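Side-chain contacts in Asp/Glu-specific dipeptidyl-peptidase (Flavobacterium psychrophilum, PDB 5JXF), which removes dipeptides from the N-terminus of oligopeptides, cleaving strictly after an acidic residue, Asp or Glu, as a serine peptidase of family S46: residues H71-L74 with K75-V78; A342-W345 with K346-G350; R680-E683 with G684-S687. All coordinates share one frame; numbering follows the deposited sequence.

Contact 1 of 3, residues H71-L74 with K75-V78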
ATOM      1  N   HIS A  71     -34.791 -34.386  -9.039  1.00 49.56           N
ATOM      2  CA  HIS A  71     -35.058 -34.016  -7.661  1.00 44.83           C
ATOM      3  C   HIS A  71     -34.422 -32.665  -7.318  1.00 43.50           C
ATOM      4  O   HIS A  71     -33.784 -32.039  -8.167  1.00 44.26           O
ATOM      5  CB  HIS A  71     -34.542 -35.115  -6.732  1.00 50.85           C
ATOM      6  CG  HIS A  71     -33.121 -35.513  -7.001  1.00 57.06           C
ATOM      7  ND1 HIS A  71     -32.062 -34.647  -6.832  1.00 51.62           N
ATOM      8  CD2 HIS A  71     -32.586 -36.679  -7.432  1.00 53.85           C
ATOM      9  CE1 HIS A  71     -30.938 -35.265  -7.145  1.00 47.19           C
ATOM     10  NE2 HIS A  71     -31.228 -36.500  -7.509  1.00 52.95           N
ATOM     11  N   SER A  72     -34.614 -32.187  -6.097  1.00 40.22           N
ATOM     12  CA  SER A  72     -34.032 -30.883  -5.737  1.00 40.65           C
ATOM     13  C   SER A  72     -32.518 -30.958  -5.803  1.00 42.90           C
ATOM     14  O   SER A  72     -31.948 -32.039  -5.700  1.00 48.83           O
ATOM     15  CB  SER A  72     -34.466 -30.448  -4.343  1.00 43.15           C
ATOM     16  OG  SER A  72     -33.904 -31.310  -3.369  1.00 46.61           O
ATOM     17  N   SER A  73     -31.874 -29.811  -5.997  1.00 43.66           N
ATOM     18  CA  SER A  73     -30.409 -29.730  -6.030  1.00 43.33           C
ATOM     19  C   SER A  73     -29.941 -28.319  -5.674  1.00 43.34           C
ATOM     20  O   SER A  73     -30.774 -27.445  -5.415  1.00 42.47           O
ATOM     21  CB  SER A  73     -29.879 -30.114  -7.404  1.00 41.41           C
ATOM     22  OG  SER A  73     -30.316 -29.179  -8.371  1.00 42.98           O
ATOM     23  N   LEU A  74     -28.624 -28.093  -5.687  1.00 42.93           N
ATOM     24  CA  LEU A  74     -28.081 -26.778  -5.314  1.00 42.28           C
ATOM     25  C   LEU A  74     -28.638 -25.663  -6.181  1.00 39.10           C
ATOM     26  O   LEU A  74     -28.888 -24.571  -5.687  1.00 41.37           O
ATOM     27  CB  LEU A  74     -26.543 -26.762  -5.391  1.00 49.80           C
ATOM     28  CG  LEU A  74     -25.851 -27.646  -4.350  1.00 52.10           C
ATOM     29  CD1 LEU A  74     -24.360 -27.297  -4.213  1.00 44.66           C
ATOM     30  CD2 LEU A  74     -26.544 -27.523  -3.015  1.00 50.99           C
ATOM     31  N   LYS A  75     -28.863 -25.952  -7.467  1.00 40.40           N
ATOM     32  CA  LYS A  75     -29.278 -24.912  -8.414  1.00 41.65           C
ATOM     33  C   LYS A  75     -30.587 -24.250  -7.986  1.00 41.77           C
ATOM     34  O   LYS A  75     -30.802 -23.065  -8.250  1.00 44.25           O
ATOM     35  CB  LYS A  75     -29.415 -25.475  -9.840  1.00 43.40           C
ATOM     36  CG  LYS A  75     -30.681 -26.279 -10.093  1.00 46.85           C
ATOM     37  CD  LYS A  75     -31.038 -26.288 -11.569  1.00 48.20           C
ATOM     38  CE  LYS A  75     -32.185 -27.244 -11.858  1.00 48.48           C
ATOM     39  NZ  LYS A  75     -33.496 -26.707 -11.404  1.00 47.60           N
ATOM     40  N   ASP A  76     -31.447 -25.024  -7.322  1.00 40.64           N
ATOM     41  CA  ASP A  76     -32.706 -24.516  -6.774  1.00 37.47           C
ATOM     42  C   ASP A  76     -32.537 -23.476  -5.677  1.00 43.52           C
ATOM     43  O   ASP A  76     -33.470 -22.751  -5.351  1.00 40.51           O
ATOM     44  CB  ASP A  76     -33.540 -25.680  -6.242  1.00 36.95           C
ATOM     45  CG  ASP A  76     -33.985 -26.623  -7.363  1.00 48.24           C
ATOM     46  OD1 ASP A  76     -34.343 -26.111  -8.448  1.00 58.45           O
ATOM     47  OD2 ASP A  76     -33.921 -27.854  -7.180  1.00 41.22           O
ATOM     48  N   ALA A  77     -31.338 -23.393  -5.114  1.00 46.18           N
ATOM     49  CA  ALA A  77     -31.088 -22.434  -4.054  1.00 50.22           C
ATOM     50  C   ALA A  77     -30.279 -21.217  -4.550  1.00 48.05           C
ATOM     51  O   ALA A  77     -29.947 -20.321  -3.757  1.00 41.86           O
ATOM     52  CB  ALA A  77     -30.372 -23.126  -2.895  1.00 38.01           C
ATOM     53  N   VAL A  78     -29.964 -21.180  -5.845  1.00 38.41           N
ATOM     54  CA  VAL A  78     -29.148 -20.083  -6.389  1.00 37.75           C
ATOM     55  C   VAL A  78     -29.797 -19.347  -7.573  1.00 34.33           C
ATOM     56  O   VAL A  78     -29.522 -19.632  -8.741  1.00 33.69           O
ATOM     57  CB  VAL A  78     -27.759 -20.594  -6.810  1.00 41.49           C
ATOM     58  CG1 VAL A  78     -26.851 -19.429  -7.164  1.00 41.93           C
ATOM     59  CG2 VAL A  78     -27.126 -21.397  -5.652  1.00 42.53           C
TER
HETATM   60  O   HOH W   1     -32.952 -29.227  -9.009  1.00 43.12           O
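Leu-74 and Ala-77 close the middle of a tight turn, Ala-77 N donating to Leu-74 O at 2.8 Å. Carbon also crowds that oxygen: Ala-77 CB lies 3.5 Å and Val-78 CG2 3.6 Å from Leu-74 O. Leu-74 meets the second half of the turn through its backbone and CB, while its isobutyl group is turned to the rest of the fold and rests on Met-281 and Met-283. Next in the chain, Lys-75 packs its CG 3.4 Å from Ser-73 OG. Its chain then bends at the last torsion (chi4 74°), bringing NZ to the syn side of Asp-76 OD1 at 3.1 Å, a salt bridge between sequence neighbours. Ser-73 and Asp-76 hold each other across the turn. The backbone N of Ser-73 donates to Asp-76 OD2 at 3.1 Å, reaching that oxygen on its anti side and well out of the carboxylate plane. In return, Asp-76 N donates to Ser-73 O at 3.2 Å. Because CG of Asp-76 lies beside its own backbone N (chi1 -65°), the carboxylate swings back over the start of the turn. A water lies between Ser-73 OG, 2.7 Å away, and Asp-76 OD2, to which it probably donates. If an alanine stood at Asp-76, Ser-73 N would probably be left without its side-chain acceptor and the Lys-75 ammonium without its charged mate.

The turn lies in the loop between helix 63-66 and strand 80-81. The two methionines under Leu-74 belong to strand 279-284 of one antiparallel sheet, whereas Lys-75 NZ also bonds Ile-141 O and Val-142 O of strand 138-146 in the other. The segment therefore joins the two sheets by packing and polar bonds.

Contact 2 of 3, residues A342-W345 with K346-G350. With ARG (arginine), chain E.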
ATOM      1  N   ALA A 342     -17.434   4.090 -10.871  1.00 59.39           N
ATOM      2  CA  ALA A 342     -16.151   3.968 -10.168  1.00 56.16           C
ATOM      3  C   ALA A 342     -15.579   2.546 -10.196  1.00 52.14           C
ATOM      4  O   ALA A 342     -14.374   2.348 -10.326  1.00 53.76           O
ATOM      5  CB  ALA A 342     -16.309   4.440  -8.713  1.00 51.33           C
ATOM      6  N   ASN A 343     -16.456   1.564 -10.077  1.00 48.49           N
ATOM      7  CA  ASN A 343     -16.072   0.161 -10.061  1.00 49.14           C
ATOM      8  C   ASN A 343     -15.317  -0.286 -11.312  1.00 52.52           C
ATOM      9  O   ASN A 343     -14.273  -0.929 -11.219  1.00 50.63           O
ATOM     10  CB  ASN A 343     -17.318  -0.709  -9.883  1.00 49.78           C
ATOM     11  CG  ASN A 343     -16.973  -2.145  -9.585  1.00 52.79           C
ATOM     12  OD1 ASN A 343     -16.116  -2.432  -8.740  1.00 47.59           O
ATOM     13  ND2 ASN A 343     -17.630  -3.068 -10.289  1.00 55.86           N
ATOM     14  N   TYR A 344     -15.846   0.049 -12.487  1.00 54.06           N
ATOM     15  CA  TYR A 344     -15.160  -0.288 -13.734  1.00 52.08           C
ATOM     16  C   TYR A 344     -13.948   0.615 -14.016  1.00 50.78           C
ATOM     17  O   TYR A 344     -12.971   0.175 -14.627  1.00 53.72           O
ATOM     18  CB  TYR A 344     -16.147  -0.241 -14.906  1.00 53.11           C
ATOM     19  CG  TYR A 344     -17.040  -1.452 -14.906  1.00 56.28           C
ATOM     20  CD1 TYR A 344     -16.553  -2.684 -15.318  1.00 61.42           C
ATOM     21  CD2 TYR A 344     -18.339  -1.381 -14.440  1.00 58.88           C
ATOM     22  CE1 TYR A 344     -17.344  -3.810 -15.310  1.00 68.04           C
ATOM     23  CE2 TYR A 344     -19.148  -2.513 -14.425  1.00 73.57           C
ATOM     24  CZ  TYR A 344     -18.639  -3.723 -14.867  1.00 73.25           C
ATOM     25  OH  TYR A 344     -19.417  -4.856 -14.862  1.00 81.76           O
ATOM     26  N   TRP A 345     -14.012   1.867 -13.573  1.00 53.88           N
ATOM     27  CA  TRP A 345     -12.872   2.769 -13.712  1.00 56.39           C
ATOM     28  C   TRP A 345     -11.642   2.159 -13.061  1.00 54.80           C
ATOM     29  O   TRP A 345     -10.560   2.109 -13.656  1.00 52.33           O
ATOM     30  CB  TRP A 345     -13.161   4.130 -13.090  1.00 59.84           C
ATOM     31  CG  TRP A 345     -11.900   4.895 -12.783  1.00 61.68           C
ATOM     32  CD1 TRP A 345     -11.102   5.569 -13.677  1.00 63.44           C
ATOM     33  CD2 TRP A 345     -11.278   5.053 -11.495  1.00 65.38           C
ATOM     34  NE1 TRP A 345     -10.029   6.134 -13.018  1.00 62.17           N
ATOM     35  CE2 TRP A 345     -10.115   5.836 -11.682  1.00 66.13           C
ATOM     36  CE3 TRP A 345     -11.593   4.613 -10.203  1.00 71.47           C
ATOM     37  CZ2 TRP A 345      -9.266   6.185 -10.625  1.00 72.27           C
ATOM     38  CZ3 TRP A 345     -10.751   4.964  -9.153  1.00 76.02           C
ATOM     39  CH2 TRP A 345      -9.601   5.742  -9.372  1.00 71.70           C
ATOM     40  N   LYS A 346     -11.816   1.670 -11.841  1.00 52.88           N
ATOM     41  CA  LYS A 346     -10.694   1.053 -11.162  1.00 55.51           C
ATOM     42  C   LYS A 346     -10.392  -0.323 -11.730  1.00 53.88           C
ATOM     43  O   LYS A 346      -9.218  -0.686 -11.822  1.00 49.79           O
ATOM     44  CB  LYS A 346     -10.934   0.950  -9.660  1.00 53.21           C
ATOM     45  CG  LYS A 346      -9.660   0.623  -8.884  1.00 50.98           C
ATOM     46  CD  LYS A 346      -9.914   0.533  -7.396  1.00 46.40           C
ATOM     47  CE  LYS A 346      -8.591   0.574  -6.581  1.00 48.30           C
ATOM     48  NZ  LYS A 346      -8.872   0.241  -5.116  1.00 50.42           N
ATOM     49  N   LYS A 347     -11.431  -1.085 -12.114  1.00 49.68           N
ATOM     50  CA  LYS A 347     -11.206  -2.413 -12.690  1.00 50.32           C
ATOM     51  C   LYS A 347     -10.250  -2.313 -13.870  1.00 49.16           C
ATOM     52  O   LYS A 347      -9.308  -3.106 -14.008  1.00 47.16           O
ATOM     53  CB  LYS A 347     -12.527  -3.092 -13.154  1.00 45.24           C
ATOM     54  CG  LYS A 347     -12.295  -4.496 -13.694  1.00 54.67           C
ATOM     55  CD  LYS A 347     -13.412  -4.972 -14.625  1.00 67.67           C
ATOM     56  CE  LYS A 347     -13.046  -6.283 -15.310  1.00 68.72           C
ATOM     57  NZ  LYS A 347     -14.221  -6.883 -15.987  1.00 65.30           N
ATOM     58  N   TRP A 348     -10.508  -1.327 -14.722  1.00 50.05           N
ATOM     59  CA  TRP A 348      -9.788  -1.194 -15.975  1.00 54.55           C
ATOM     60  C   TRP A 348      -8.322  -0.815 -15.719  1.00 53.17           C
ATOM     61  O   TRP A 348      -7.426  -1.251 -16.444  1.00 51.92           O
ATOM     62  CB  TRP A 348     -10.489  -0.174 -16.874  1.00 57.65           C
ATOM     63  CG  TRP A 348     -11.822  -0.708 -17.417  1.00 57.21           C
ATOM     64  CD1 TRP A 348     -12.159  -2.015 -17.600  1.00 50.57           C
ATOM     65  CD2 TRP A 348     -12.964   0.060 -17.823  1.00 50.87           C
ATOM     66  NE1 TRP A 348     -13.438  -2.111 -18.096  1.00 55.69           N
ATOM     67  CE2 TRP A 348     -13.952  -0.851 -18.245  1.00 55.73           C
ATOM     68  CE3 TRP A 348     -13.245   1.428 -17.868  1.00 54.70           C
ATOM     69  CZ2 TRP A 348     -15.197  -0.440 -18.707  1.00 58.21           C
ATOM     70  CZ3 TRP A 348     -14.481   1.833 -18.330  1.00 55.15           C
ATOM     71  CH2 TRP A 348     -15.439   0.905 -18.746  1.00 58.18           C
ATOM     72  N   ILE A 349      -8.087  -0.026 -14.677  1.00 53.74           N
ATOM     73  CA  ILE A 349      -6.714   0.289 -14.268  1.00 57.04           C
ATOM     74  C   ILE A 349      -5.978  -1.018 -13.949  1.00 54.88           C
ATOM     75  O   ILE A 349      -4.952  -1.320 -14.566  1.00 56.94           O
ATOM     76  CB  ILE A 349      -6.710   1.264 -13.074  1.00 62.92           C
ATOM     77  CG1 ILE A 349      -7.227   2.628 -13.541  1.00 68.77           C
ATOM     78  CG2 ILE A 349      -5.318   1.365 -12.409  1.00 55.56           C
ATOM     79  CD1 ILE A 349      -7.521   3.606 -12.431  1.00 70.88           C
ATOM     80  N   GLY A 350      -6.555  -1.824 -13.054  1.00 54.48           N
ATOM     81  CA  GLY A 350      -5.986  -3.113 -12.697  1.00 57.64           C
ATOM     82  C   GLY A 350      -5.832  -4.079 -13.851  1.00 59.75           C
ATOM     83  O   GLY A 350      -4.836  -4.791 -13.954  1.00 62.90           O
TER
HETATM   84  N   ARG E 801     -15.700  -4.583  -6.971  1.00 73.38           N
HETATM   85  CA  ARG E 801     -17.024  -5.151  -6.760  1.00 76.34           C
HETATM   86  C   ARG E 801     -17.465  -5.849  -8.052  1.00 82.31           C
HETATM   87  O   ARG E 801     -17.503  -5.225  -9.108  1.00 78.78           O
HETATM   88  CB  ARG E 801     -18.024  -4.066  -6.343  1.00 69.79           C
HETATM   89  CG  ARG E 801     -17.725  -3.416  -4.983  1.00 73.87           C
HETATM   90  CD  ARG E 801     -18.700  -2.278  -4.672  1.00 69.92           C
HETATM   91  NE  ARG E 801     -18.660  -1.236  -5.693  1.00 62.69           N
HETATM   92  CZ  ARG E 801     -17.874  -0.157  -5.638  1.00 68.93           C
HETATM   93  NH1 ARG E 801     -17.063   0.033  -4.597  1.00 82.54           N
HETATM   94  NH2 ARG E 801     -17.902   0.743  -6.621  1.00 60.08           N
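Ala-342, Asn-343 and Tyr-344 accept regular i to i+4 bonds from Lys-346, Lys-347 and Trp-348 within helix 328-357, while the next, Ile-349 N to Trp-345 O, is weak at 3.4 Å. One turn apart, Tyr-344 sets its CB over the face of the Trp-348 six-membered ring, a CH-pi contact 4.0 Å from CB to the ring centroid, and the two rings stand oblique, with planes at 40°. The ring of Tyr-344 also runs alongside the extended chain of Lys-347, CD1 to CD 3.9 Å. Farther round, CD1 of Ile-349 lies over one face of the Trp-345 indole, 3.5 Å from its CE2; NE1 of that indole is buried with no partner in the model.

Asn-343 turns away from these pairs. With CG anti to N (chi1 -169°), its carboxamide reaches the bound Arg of the dipeptide: OD1 accepts from the ligand N at 2.8 Å, and ND2 faces the ligand O at 2.5 Å, too short to be taken at face value. Asn-228 ND2 also donates to OD1, probably helping to fix the amide's rotation. With Asn-228 and Asp-679, which also bond the ligand, Asn-343 is consistent with recognition of the free amino end by a dipeptidyl-peptidase.

Contact 3 of 3, residues R680-E683 with G684-S687. With ASP (aspartic acid), chain F.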
ATOM      1  N   ARG A 680     -12.838  -9.538  -6.624  1.00 37.82           N
ATOM      2  CA  ARG A 680     -11.578 -10.194  -6.968  1.00 42.08           C
ATOM      3  C   ARG A 680     -10.438  -9.352  -6.436  1.00 43.53           C
ATOM      4  O   ARG A 680     -10.602  -8.147  -6.248  1.00 45.72           O
ATOM      5  CB  ARG A 680     -11.412 -10.348  -8.475  1.00 41.28           C
ATOM      6  CG  ARG A 680     -12.266 -11.435  -9.130  1.00 39.22           C
ATOM      7  CD  ARG A 680     -12.161 -11.286 -10.609  1.00 41.33           C
ATOM      8  NE  ARG A 680     -13.156 -10.337 -11.091  1.00 47.87           N
ATOM      9  CZ  ARG A 680     -13.164  -9.821 -12.314  1.00 49.81           C
ATOM     10  NH1 ARG A 680     -12.196 -10.136 -13.159  1.00 47.88           N
ATOM     11  NH2 ARG A 680     -14.132  -8.984 -12.681  1.00 49.44           N
ATOM     12  N   VAL A 681      -9.281  -9.963  -6.230  1.00 43.88           N
ATOM     13  CA  VAL A 681      -8.120  -9.215  -5.738  1.00 52.36           C
ATOM     14  C   VAL A 681      -7.465  -8.423  -6.873  1.00 51.83           C
ATOM     15  O   VAL A 681      -7.623  -8.758  -8.057  1.00 41.60           O
ATOM     16  CB  VAL A 681      -7.072 -10.145  -5.075  1.00 44.64           C
ATOM     17  CG1 VAL A 681      -7.734 -11.017  -4.044  1.00 35.55           C
ATOM     18  CG2 VAL A 681      -6.363 -11.005  -6.105  1.00 44.86           C
ATOM     19  N   TRP A 682      -6.707  -7.388  -6.501  1.00 49.01           N
ATOM     20  CA  TRP A 682      -6.125  -6.440  -7.468  1.00 50.35           C
ATOM     21  C   TRP A 682      -5.372  -7.116  -8.595  1.00 50.81           C
ATOM     22  O   TRP A 682      -5.565  -6.804  -9.767  1.00 51.29           O
ATOM     23  CB  TRP A 682      -5.195  -5.457  -6.757  1.00 52.63           C
ATOM     24  CG  TRP A 682      -4.677  -4.375  -7.642  1.00 59.30           C
ATOM     25  CD1 TRP A 682      -3.367  -4.109  -7.942  1.00 57.91           C
ATOM     26  CD2 TRP A 682      -5.457  -3.402  -8.349  1.00 56.19           C
ATOM     27  NE1 TRP A 682      -3.289  -3.038  -8.794  1.00 62.15           N
ATOM     28  CE2 TRP A 682      -4.555  -2.580  -9.058  1.00 60.10           C
ATOM     29  CE3 TRP A 682      -6.832  -3.143  -8.445  1.00 46.25           C
ATOM     30  CZ2 TRP A 682      -4.981  -1.514  -9.859  1.00 62.38           C
ATOM     31  CZ3 TRP A 682      -7.255  -2.086  -9.247  1.00 48.47           C
ATOM     32  CH2 TRP A 682      -6.333  -1.283  -9.937  1.00 52.73           C
ATOM     33  N   GLU A 683      -4.529  -8.064  -8.224  1.00 46.38           N
ATOM     34  CA  GLU A 683      -3.678  -8.756  -9.172  1.00 44.71           C
ATOM     35  C   GLU A 683      -4.430  -9.574 -10.212  1.00 44.74           C
ATOM     36  O   GLU A 683      -3.873  -9.913 -11.252  1.00 52.58           O
ATOM     37  CB  GLU A 683      -2.709  -9.660  -8.406  1.00 51.78           C
ATOM     38  CG  GLU A 683      -1.623  -8.875  -7.629  1.00 59.99           C
ATOM     39  CD  GLU A 683      -2.167  -8.139  -6.409  1.00 62.98           C
ATOM     40  OE1 GLU A 683      -3.229  -8.550  -5.870  1.00 61.71           O
ATOM     41  OE2 GLU A 683      -1.533  -7.151  -5.990  1.00 57.24           O
ATOM     42  N   GLY A 684      -5.693  -9.905  -9.938  1.00 51.59           N
ATOM     43  CA  GLY A 684      -6.432 -10.744 -10.846  1.00 46.64           C
ATOM     44  C   GLY A 684      -7.570 -10.016 -11.524  1.00 56.03           C
ATOM     45  O   GLY A 684      -8.519 -10.642 -12.005  1.00 50.77           O
ATOM     46  N   THR A 685      -7.487  -8.692 -11.572  1.00 49.83           N
ATOM     47  CA  THR A 685      -8.533  -7.910 -12.216  1.00 48.52           C
ATOM     48  C   THR A 685      -8.489  -8.123 -13.721  1.00 57.30           C
ATOM     49  O   THR A 685      -9.394  -7.720 -14.452  1.00 55.83           O
ATOM     50  CB  THR A 685      -8.397  -6.432 -11.882  1.00 50.60           C
ATOM     51  OG1 THR A 685      -7.012  -6.092 -11.880  1.00 48.31           O
ATOM     52  CG2 THR A 685      -8.937  -6.161 -10.497  1.00 52.85           C
ATOM     53  N   MET A 686      -7.438  -8.797 -14.165  1.00 57.47           N
ATOM     54  CA  MET A 686      -7.243  -9.151 -15.559  1.00 57.36           C
ATOM     55  C   MET A 686      -7.940 -10.451 -15.952  1.00 44.62           C
ATOM     56  O   MET A 686      -7.930 -10.833 -17.127  1.00 51.38           O
ATOM     57  CB  MET A 686      -5.757  -9.306 -15.838  1.00 59.70           C
ATOM     58  CG  MET A 686      -5.179 -10.443 -15.007  1.00 66.27           C
ATOM     59  SD  MET A 686      -3.421 -10.682 -15.214  1.00 69.47           S
ATOM     60  CE  MET A 686      -3.339 -10.767 -16.983  1.00 78.93           C
ATOM     61  N   SER A 687      -8.529 -11.135 -14.983  1.00 42.23           N
ATOM     62  CA  SER A 687      -8.875 -12.549 -15.190  1.00 47.44           C
ATOM     63  C   SER A 687      -9.952 -12.852 -16.241  1.00 49.66           C
ATOM     64  O   SER A 687     -10.132 -14.008 -16.580  1.00 59.12           O
ATOM     65  CB  SER A 687      -9.278 -13.177 -13.869  1.00 44.41           C
ATOM     66  OG  SER A 687     -10.313 -12.441 -13.244  1.00 53.69           O
TER
HETATM   67  N   ASP F 802     -17.762  -7.143  -7.973  1.00 92.63           N
HETATM   68  CA  ASP F 802     -18.103  -7.934  -9.162  1.00106.35           C
HETATM   69  C   ASP F 802     -19.592  -8.069  -9.425  1.00100.90           C
HETATM   70  O   ASP F 802     -20.078  -9.155  -9.754  1.00102.92           O
HETATM   71  CB  ASP F 802     -17.469  -9.333  -9.068  1.00125.56           C
HETATM   72  CG  ASP F 802     -16.033  -9.371  -9.576  1.00138.94           C
HETATM   73  OD1 ASP F 802     -15.656  -8.483 -10.360  1.00134.15           O
HETATM   74  OD2 ASP F 802     -15.281 -10.300  -9.206  1.00159.74           O
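Ser-687 OG accepts from Arg-680 NH1 at 3.0 Å, the hydroxyl lying near the edge of the guanidinium and slightly tilted from its plane. The same hydroxyl donates to Gly-684 O at 2.8 Å, nearly along the C=O axis, and the backbone N of Ser-687 closes a type I turn on that oxygen. The serine is thus a second-shell support for Arg-680, whose chain bends at chi3 (-87°) and offers its other edge to the bound Asp: NE meets OD2 and NH2 meets OD1, each at 2.8 Å. This bidentate pair of hydrogen bonds to the P1 carboxylate is consistent with the arginine's role in Asp/Glu specificity, inferred from relatives.

Close packing continues at Trp-682 O, which takes two bonds from one residue: Thr-685 OG1 at 2.7 Å in the carbonyl plane, and Thr-685 N at 3.2 Å from well above it. Gly-684 N also bonds Val-681 O. By contrast, the side of Trp-682 and Glu-683 is looser and partly exposed: the Trp-682 ring comes no nearer to Thr-685 than CE3 to CG2 at 4.2 Å. Met-686 is buried but also loosely placed, its CG 4.0 Å from Glu-683 O.

The loop leaves strand 673-680 and leads toward strand 698-702, its neighbour in the eight-stranded sheet. Trp-682 leans on helix 328-357, and Glu-683 OE1 bonds the hydroxyl of Tyr-595 on strand 595-598.

How the contacts relate
Contacts 1, 2 and 3 follow in series along the chain. Contact 1 stands apart, its centre about 34 Å from that of contact 2 and about 30 Å from that of contact 3, in a loop beside the two sheets. Contacts 2 and 3, with centres about 11 Å apart, touch: Trp-682 of the loop after strand 673-680 packs its CH2 on the backbone of helix 328-357 near Gly-350. Elsewhere along the helix, Lys-347 and Arg-680 approach each other near Asp-688, which has a salt bridge to Lys-347 and a weak, long pairing with Arg-680. The helix and the loop at the end of strand 673-680 each contribute to one half of the dipeptide site, contact 2 through Asn-343 to Arg and contact 3 through Arg-680 to Asp.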